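PDB 3CXB: protein sifA from Salmonella typhimurium, which is a secreted effector required for endosomal tubulation and the formation of Salmonella-induced filaments in infected epithelial cells, and interacts with host PLEKHM2. Local coordinates for residues Q200-A203 against T204-A208; T230-N233 against A234-E237; E315-L318 against T319-V323. All blocks are in the same frame, centred on the assembly; numbering follows the deposited sequence.

Contact 1 of 3, residues Q200-A203 against T204-A208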
loop_
_atom_site.group_PDB
_atom_site.type_symbol
_atom_site.label_atom_id
_atom_site.label_comp_id
_atom_site.label_asym_id
_atom_site.label_seq_id
_atom_site.Cartn_x
_atom_site.Cartn_y
_atom_site.Cartn_z
ATOM N N GLN A 200 -13.512 9.227 -8.116
ATOM C CA GLN A 200 -12.881 10.522 -8.314
ATOM C C GLN A 200 -11.412 10.455 -7.932
ATOM O O GLN A 200 -10.531 10.630 -8.775
ATOM C CB GLN A 200 -13.587 11.583 -7.460
ATOM C CG GLN A 200 -13.049 12.999 -7.645
ATOM C CD GLN A 200 -13.177 13.501 -9.082
ATOM O OE1 GLN A 200 -14.274 13.552 -9.641
ATOM N NE2 GLN A 200 -12.052 13.877 -9.682
ATOM N N GLU A 201 -11.167 10.193 -6.651
ATOM C CA GLU A 201 -9.820 10.101 -6.095
ATOM C C GLU A 201 -8.950 9.181 -6.941
ATOM O O GLU A 201 -7.807 9.500 -7.248
ATOM C CB GLU A 201 -9.907 9.587 -4.653
ATOM C CG GLU A 201 -8.616 9.633 -3.856
ATOM C CD GLU A 201 -8.056 11.031 -3.711
ATOM O OE1 GLU A 201 -8.843 11.951 -3.403
ATOM O OE2 GLU A 201 -6.828 11.209 -3.898
ATOM N N LYS A 202 -9.502 8.045 -7.335
ATOM C CA LYS A 202 -8.757 7.104 -8.137
ATOM C C LYS A 202 -8.218 7.733 -9.418
ATOM O O LYS A 202 -7.060 7.533 -9.763
ATOM C CB LYS A 202 -9.628 5.894 -8.468
ATOM C CG LYS A 202 -8.914 4.795 -9.244
ATOM C CD LYS A 202 -9.811 3.580 -9.380
ATOM C CE LYS A 202 -9.170 2.465 -10.196
ATOM N NZ LYS A 202 -10.109 1.306 -10.323
ATOM N N ALA A 203 -9.037 8.498 -10.129
ATOM C CA ALA A 203 -8.563 9.110 -11.365
ATOM C C ALA A 203 -7.640 10.279 -11.072
ATOM O O ALA A 203 -6.527 10.342 -11.587
ATOM C CB ALA A 203 -9.737 9.571 -12.218
ATOM N N THR A 204 -8.097 11.196 -10.228
ATOM C CA THR A 204 -7.322 12.381 -9.870
ATOM C C THR A 204 -5.914 12.054 -9.406
ATOM O O THR A 204 -4.925 12.518 -9.979
ATOM C CB THR A 204 -8.010 13.170 -8.739
ATOM O OG1 THR A 204 -9.267 13.664 -9.208
ATOM C CG2 THR A 204 -7.139 14.351 -8.289
ATOM N N TYR A 205 -5.845 11.259 -8.347
ATOM C CA TYR A 205 -4.584 10.853 -7.739
ATOM C C TYR A 205 -3.651 10.185 -8.745
ATOM O O TYR A 205 -2.526 10.626 -8.958
ATOM C CB TYR A 205 -4.877 9.907 -6.565
ATOM C CG TYR A 205 -3.751 9.759 -5.565
ATOM C CD1 TYR A 205 -2.656 8.929 -5.827
ATOM C CD2 TYR A 205 -3.780 10.450 -4.346
ATOM C CE1 TYR A 205 -1.624 8.791 -4.897
ATOM C CE2 TYR A 205 -2.758 10.317 -3.415
ATOM C CZ TYR A 205 -1.688 9.485 -3.695
ATOM O OH TYR A 205 -0.700 9.316 -2.759
ATOM N N LEU A 206 -4.134 9.132 -9.384
ATOM C CA LEU A 206 -3.313 8.415 -10.330
ATOM C C LEU A 206 -2.840 9.241 -11.523
ATOM O O LEU A 206 -1.677 9.133 -11.918
ATOM C CB LEU A 206 -4.048 7.155 -10.794
ATOM C CG LEU A 206 -4.122 6.059 -9.718
ATOM C CD1 LEU A 206 -5.041 4.923 -10.128
ATOM C CD2 LEU A 206 -2.719 5.527 -9.477
ATOM N N ALA A 207 -3.716 10.062 -12.101
ATOM C CA ALA A 207 -3.307 10.868 -13.255
ATOM C C ALA A 207 -2.229 11.858 -12.818
ATOM O O ALA A 207 -1.281 12.127 -13.570
ATOM C CB ALA A 207 -4.506 11.601 -13.875
ATOM N N ALA A 208 -2.356 12.383 -11.600
ATOM C CA ALA A 208 -1.352 13.310 -11.076
ATOM C C ALA A 208 0.002 12.597 -10.925
ATOM O O ALA A 208 1.061 13.185 -11.190
ATOM C CB ALA A 208 -1.793 13.853 -9.744
#
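Gln200 and Thr204, one turn apart on a helix, are joined through both backbone and side chain. The backbone N of Thr204 donates to Gln200 O over 2.9 Å. Thr204 OG1, beside its own backbone N (chi1 -64°), overlooks the same oxygen and gives it a weak second bond of 3.3 Å. In turn OG1 accepts from Gln200 NE2 at 2.8 Å, in the amide plane; the hydroxyl would then both receive a bond and give a weak one. The glutamine chain reaches it by bending at chi2; its end is poorly ordered, which leaves this link less certain than the backbone bonds. Further along the turn, Tyr205 N donates to Glu201 O and Ala207 N to Ala203 O, each over 2.9 Å, whereas the bond from Leu206 N to Lys202 O is weak. All of this is i to i+4 pairing along an alpha-helix. The carboxylate of Glu201 bends forward along the helix to Tyr205: OE2 lies at the ring edge, 3.2 Å from CD2 and near the ring plane, with the two planes 63° apart. Its other oxygen, OE1, has a weak bond to Ile258 N, and the phenol OH of Tyr205 is hydrogen-bonded to Asp296 OD2, so these polar ends find their partners outside residues 200-208. Lys202 adds an aliphatic touch where its CG comes within 4.0 Å of Leu206 CD1. Helix 283-303 packs against the contact through Ser295, Phe299 and Phe303, the Phe299 ring meeting that of Tyr205 with the planes at about 30°. Pro307 and Ile310 of helix 307-324 touch Tyr205 and Leu206, while Phe235 and Met239 of helix 228-241 close on Ala207.

Contact 2 of 3, residues T230-N233 against A234-E237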
loop_
_atom_site.group_PDB
_atom_site.type_symbol
_atom_site.label_atom_id
_atom_site.label_comp_id
_atom_site.label_asym_id
_atom_site.label_seq_id
_atom_site.Cartn_x
_atom_site.Cartn_y
_atom_site.Cartn_z
ATOM N N THR A 230 5.427 13.736 -27.246
ATOM C CA THR A 230 5.664 12.436 -26.627
ATOM C C THR A 230 5.242 12.528 -25.171
ATOM O O THR A 230 4.649 11.599 -24.618
ATOM C CB THR A 230 7.150 12.034 -26.628
ATOM O OG1 THR A 230 7.736 12.316 -27.906
ATOM C CG2 THR A 230 7.283 10.537 -26.327
ATOM N N GLN A 231 5.530 13.658 -24.548
ATOM C CA GLN A 231 5.161 13.819 -23.161
ATOM C C GLN A 231 3.676 13.633 -22.988
ATOM O O GLN A 231 3.237 13.019 -22.015
ATOM C CB GLN A 231 5.589 15.187 -22.642
ATOM C CG GLN A 231 7.094 15.288 -22.467
ATOM C CD GLN A 231 7.540 16.649 -22.009
ATOM O OE1 GLN A 231 7.063 17.159 -20.992
ATOM N NE2 GLN A 231 8.467 17.249 -22.756
ATOM N N GLN A 232 2.892 14.147 -23.932
ATOM C CA GLN A 232 1.447 14.012 -23.820
ATOM C C GLN A 232 1.002 12.622 -24.254
ATOM O O GLN A 232 0.051 12.061 -23.704
ATOM C CB GLN A 232 0.729 15.086 -24.641
ATOM C CG GLN A 232 -0.743 15.238 -24.258
ATOM C CD GLN A 232 -0.930 15.646 -22.801
ATOM O OE1 GLN A 232 -0.234 15.155 -21.912
ATOM N NE2 GLN A 232 -1.882 16.540 -22.550
ATOM N N ASN A 233 1.697 12.062 -25.237
ATOM C CA ASN A 233 1.359 10.734 -25.698
ATOM C C ASN A 233 1.538 9.748 -24.544
ATOM O O ASN A 233 0.685 8.895 -24.313
ATOM C CB ASN A 233 2.233 10.353 -26.897
ATOM C CG ASN A 233 1.692 10.906 -28.221
ATOM O OD1 ASN A 233 1.287 12.072 -28.312
ATOM N ND2 ASN A 233 1.688 10.064 -29.253
ATOM N N ALA A 234 2.629 9.882 -23.797
ATOM C CA ALA A 234 2.874 8.986 -22.674
ATOM C C ALA A 234 1.756 9.135 -21.649
ATOM O O ALA A 234 1.176 8.143 -21.194
ATOM C CB ALA A 234 4.240 9.292 -22.022
ATOM N N PHE A 235 1.453 10.378 -21.283
ATOM C CA PHE A 235 0.390 10.627 -20.318
ATOM C C PHE A 235 -0.956 10.006 -20.715
ATOM O O PHE A 235 -1.654 9.438 -19.875
ATOM C CB PHE A 235 0.142 12.109 -20.121
ATOM C CG PHE A 235 -1.035 12.382 -19.236
ATOM C CD1 PHE A 235 -0.899 12.337 -17.849
ATOM C CD2 PHE A 235 -2.294 12.648 -19.784
ATOM C CE1 PHE A 235 -1.993 12.563 -17.018
ATOM C CE2 PHE A 235 -3.402 12.875 -18.951
ATOM C CZ PHE A 235 -3.250 12.832 -17.570
ATOM N N LEU A 236 -1.340 10.146 -21.979
ATOM C CA LEU A 236 -2.606 9.597 -22.446
ATOM C C LEU A 236 -2.570 8.083 -22.562
ATOM O O LEU A 236 -3.581 7.411 -22.312
ATOM C CB LEU A 236 -2.974 10.186 -23.814
ATOM C CG LEU A 236 -3.106 11.710 -23.905
ATOM C CD1 LEU A 236 -3.345 12.087 -25.355
ATOM C CD2 LEU A 236 -4.227 12.219 -23.023
ATOM N N GLU A 237 -1.405 7.559 -22.940
ATOM C CA GLU A 237 -1.205 6.131 -23.120
ATOM C C GLU A 237 -1.269 5.401 -21.781
ATOM O O GLU A 237 -2.002 4.421 -21.635
ATOM C CB GLU A 237 0.145 5.878 -23.796
ATOM C CG GLU A 237 0.271 4.524 -24.465
ATOM C CD GLU A 237 0.274 4.628 -25.979
ATOM O OE1 GLU A 237 0.116 3.580 -26.646
ATOM O OE2 GLU A 237 0.442 5.752 -26.503
#
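Thr230 O takes the N-H of Ala234 over 2.8 Å, the first of four successive i to i+4 backbone hydrogen bonds on this helix. Gln232 O and Asn233 O receive Leu236 N and Glu237 N in the same way, at 2.9 Å and 2.8 Å. The bond from Phe235 N to Gln231 O is longer, 3.3 Å. Among the side chains the polar-aromatic meeting of Gln232 and Phe235 stands out. Both leave the helix with CG opposite the backbone N, the phenylalanine at chi1 174°, and run side by side in the same direction. A bend in the glutamine chain at chi2 (61°) turns its amide in towards the neighbour: OE1 comes within 3.6 Å of Phe235 CB and 3.9 Å of CD2, approaching the ring obliquely, with amide and ring planes 31° apart. Carbons also lie against carbonyl oxygens: Leu236 lays its CG against Gln232 O, and the methyl of Ala234 sits 3.5 Å from Thr230 O. The aliphatic contact is that of Leu236 CD1, 4.2 Å from Gln232 CG. Other polar ends belong to the start of the helix: Thr230 OG1 is hydrogen-bonded to Ser227 OG, and Gln231 NE2 to Ile226 O. The two sides of the turn therefore differ, Ala234 and Phe235 being buried while Gln232, Asn233 and Leu236 lie exposed. Phe235 touches Ile210 and Gln211 of helix 197-220, which meets Ala234 through Ile214. Helix 307-324 lies against the turn as well, with Leu318 on Ala234, Leu321 on Thr230 and Asn233, and Gln317 on Glu237, so residues 230-237 pack against both helix 197-220 and helix 307-324.

Contact 3 of 3, residues E315-L318 against T319-V323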
loop_
_atom_site.group_PDB
_atom_site.type_symbol
_atom_site.label_atom_id
_atom_site.label_comp_id
_atom_site.label_asym_id
_atom_site.label_seq_id
_atom_site.Cartn_x
_atom_site.Cartn_y
_atom_site.Cartn_z
ATOM N N GLU A 315 6.843 6.479 -16.399
ATOM C CA GLU A 315 8.192 6.869 -16.754
ATOM C C GLU A 315 8.718 5.970 -17.868
ATOM O O GLU A 315 9.436 6.423 -18.754
ATOM C CB GLU A 315 9.104 6.761 -15.526
ATOM C CG GLU A 315 8.730 7.747 -14.449
ATOM C CD GLU A 315 9.361 7.444 -13.115
ATOM O OE1 GLU A 315 9.075 8.191 -12.165
ATOM O OE2 GLU A 315 10.134 6.469 -13.003
ATOM N N GLU A 316 8.339 4.699 -17.827
ATOM C CA GLU A 316 8.823 3.750 -18.816
ATOM C C GLU A 316 8.131 3.956 -20.135
ATOM O O GLU A 316 8.673 3.614 -21.181
ATOM C CB GLU A 316 8.621 2.315 -18.324
ATOM C CG GLU A 316 9.487 1.915 -17.136
ATOM C CD GLU A 316 9.157 0.519 -16.658
ATOM O OE1 GLU A 316 9.142 -0.402 -17.504
ATOM O OE2 GLU A 316 8.910 0.334 -15.448
ATOM N N GLN A 317 6.925 4.506 -20.085
ATOM C CA GLN A 317 6.186 4.776 -21.309
ATOM C C GLN A 317 6.895 5.911 -22.037
ATOM O O GLN A 317 7.202 5.823 -23.226
ATOM C CB GLN A 317 4.737 5.182 -21.001
ATOM C CG GLN A 317 3.754 4.021 -21.044
ATOM C CD GLN A 317 3.609 3.440 -22.440
ATOM O OE1 GLN A 317 3.222 2.279 -22.614
ATOM N NE2 GLN A 317 3.913 4.252 -23.447
ATOM N N LEU A 318 7.153 6.980 -21.301
ATOM C CA LEU A 318 7.828 8.130 -21.858
ATOM C C LEU A 318 9.122 7.701 -22.548
ATOM O O LEU A 318 9.374 8.053 -23.686
ATOM C CB LEU A 318 8.146 9.134 -20.757
ATOM C CG LEU A 318 8.683 10.450 -21.298
ATOM C CD1 LEU A 318 7.530 11.188 -21.991
ATOM C CD2 LEU A 318 9.244 11.301 -20.169
ATOM N N THR A 319 9.936 6.915 -21.871
ATOM C CA THR A 319 11.192 6.504 -22.465
ATOM C C THR A 319 11.005 5.572 -23.644
ATOM O O THR A 319 11.698 5.690 -24.655
ATOM C CB THR A 319 12.093 5.831 -21.427
ATOM O OG1 THR A 319 11.441 4.658 -20.919
ATOM C CG2 THR A 319 12.391 6.807 -20.282
ATOM N N THR A 320 10.070 4.643 -23.515
ATOM C CA THR A 320 9.811 3.685 -24.582
ATOM C C THR A 320 9.263 4.399 -25.833
ATOM O O THR A 320 9.651 4.102 -26.969
ATOM C CB THR A 320 8.837 2.577 -24.084
ATOM O OG1 THR A 320 8.753 1.535 -25.061
ATOM C CG2 THR A 320 7.454 3.142 -23.842
ATOM N N LEU A 321 8.372 5.356 -25.632
ATOM C CA LEU A 321 7.846 6.074 -26.773
ATOM C C LEU A 321 8.980 6.856 -27.424
ATOM O O LEU A 321 9.191 6.759 -28.635
ATOM C CB LEU A 321 6.725 7.027 -26.352
ATOM C CG LEU A 321 5.359 6.399 -26.073
ATOM C CD1 LEU A 321 4.373 7.480 -25.615
ATOM C CD2 LEU A 321 4.858 5.699 -27.342
ATOM N N HIS A 322 9.721 7.618 -26.621
ATOM C CA HIS A 322 10.823 8.418 -27.145
ATOM C C HIS A 322 11.793 7.619 -28.009
ATOM O O HIS A 322 12.116 8.028 -29.122
ATOM C CB HIS A 322 11.609 9.072 -26.018
ATOM C CG HIS A 322 12.665 10.011 -26.503
ATOM N ND1 HIS A 322 13.619 10.554 -25.672
ATOM C CD2 HIS A 322 12.911 10.516 -27.735
ATOM C CE1 HIS A 322 14.407 11.353 -26.369
ATOM N NE2 HIS A 322 13.999 11.348 -27.623
ATOM N N VAL A 323 12.259 6.490 -27.488
ATOM C CA VAL A 323 13.184 5.640 -28.220
ATOM C C VAL A 323 12.534 5.083 -29.481
ATOM O O VAL A 323 13.211 4.551 -30.363
ATOM C CB VAL A 323 13.659 4.474 -27.344
ATOM C CG1 VAL A 323 14.609 3.561 -28.136
ATOM C CG2 VAL A 323 14.338 5.027 -26.092
#
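The amide of Gln317 is the flat group that meets the following turn. As modelled, Thr320 CG2 stands over one of its faces, above the nitrogen and 3.7 Å from NE2, but the methyl is too close to Gln317 O and this contact is doubtful. Leu321 CG lies beyond NE2, near the amide plane and 3.7 Å from that nitrogen, as the two side chains pass at a slant. A bend at chi2 (-66°) turns the amide forward beside these neighbours; Thr238 and Met241 of helix 228-241 touch this glutamine too. The imidazole of His322 leads away from the turn to Ala224 and Ile226, leaving its CB 3.4 Å from Leu318 O. Along the backbone, Thr319 N donates to Glu315 O at 3.2 Å and His322 N to Leu318 O at 3.0 Å. Glu316 O carries two bonds, from Thr320 N at 2.9 Å and from Thr319 OG1 at 3.0 Å, both arriving above the same face of its carbonyl plane. The threonine hydroxyl gets there because it sits between its own backbone N and carbonyl carbon (chi1 61°), close over the preceding turn. Chemically, then, the Thr319 hydroxyl donates to its own helix, which probably helps hold its rotation, while the side chain of Gln317 offers the next turn mainly van der Waals contact.

In the fold
The three contacts are short helical segments of three helices in the C-terminal part of the chain. Contacts 2 and 3 are the closest pair, their centres 9 Å apart: Leu321 CD1 lies 3.5 Å from Ala234 N, and Leu318 CD1 lies 3.7 Å from Gln231 CA. Contact 1 meets contact 2 where Ala207 O comes 3.5 Å from Phe235 CE1, with centres 16 Å apart. Contacts 1 and 3 do not touch; their nearest atoms are about 9 Å apart. Their helices nevertheless meet elsewhere, Leu206 touching Ile310 and Leu318 touching Thr218, so helices 197-220, 228-241 and 307-324 pack mutually, with segment 200-208 more buried and segment 315-323 at the surface.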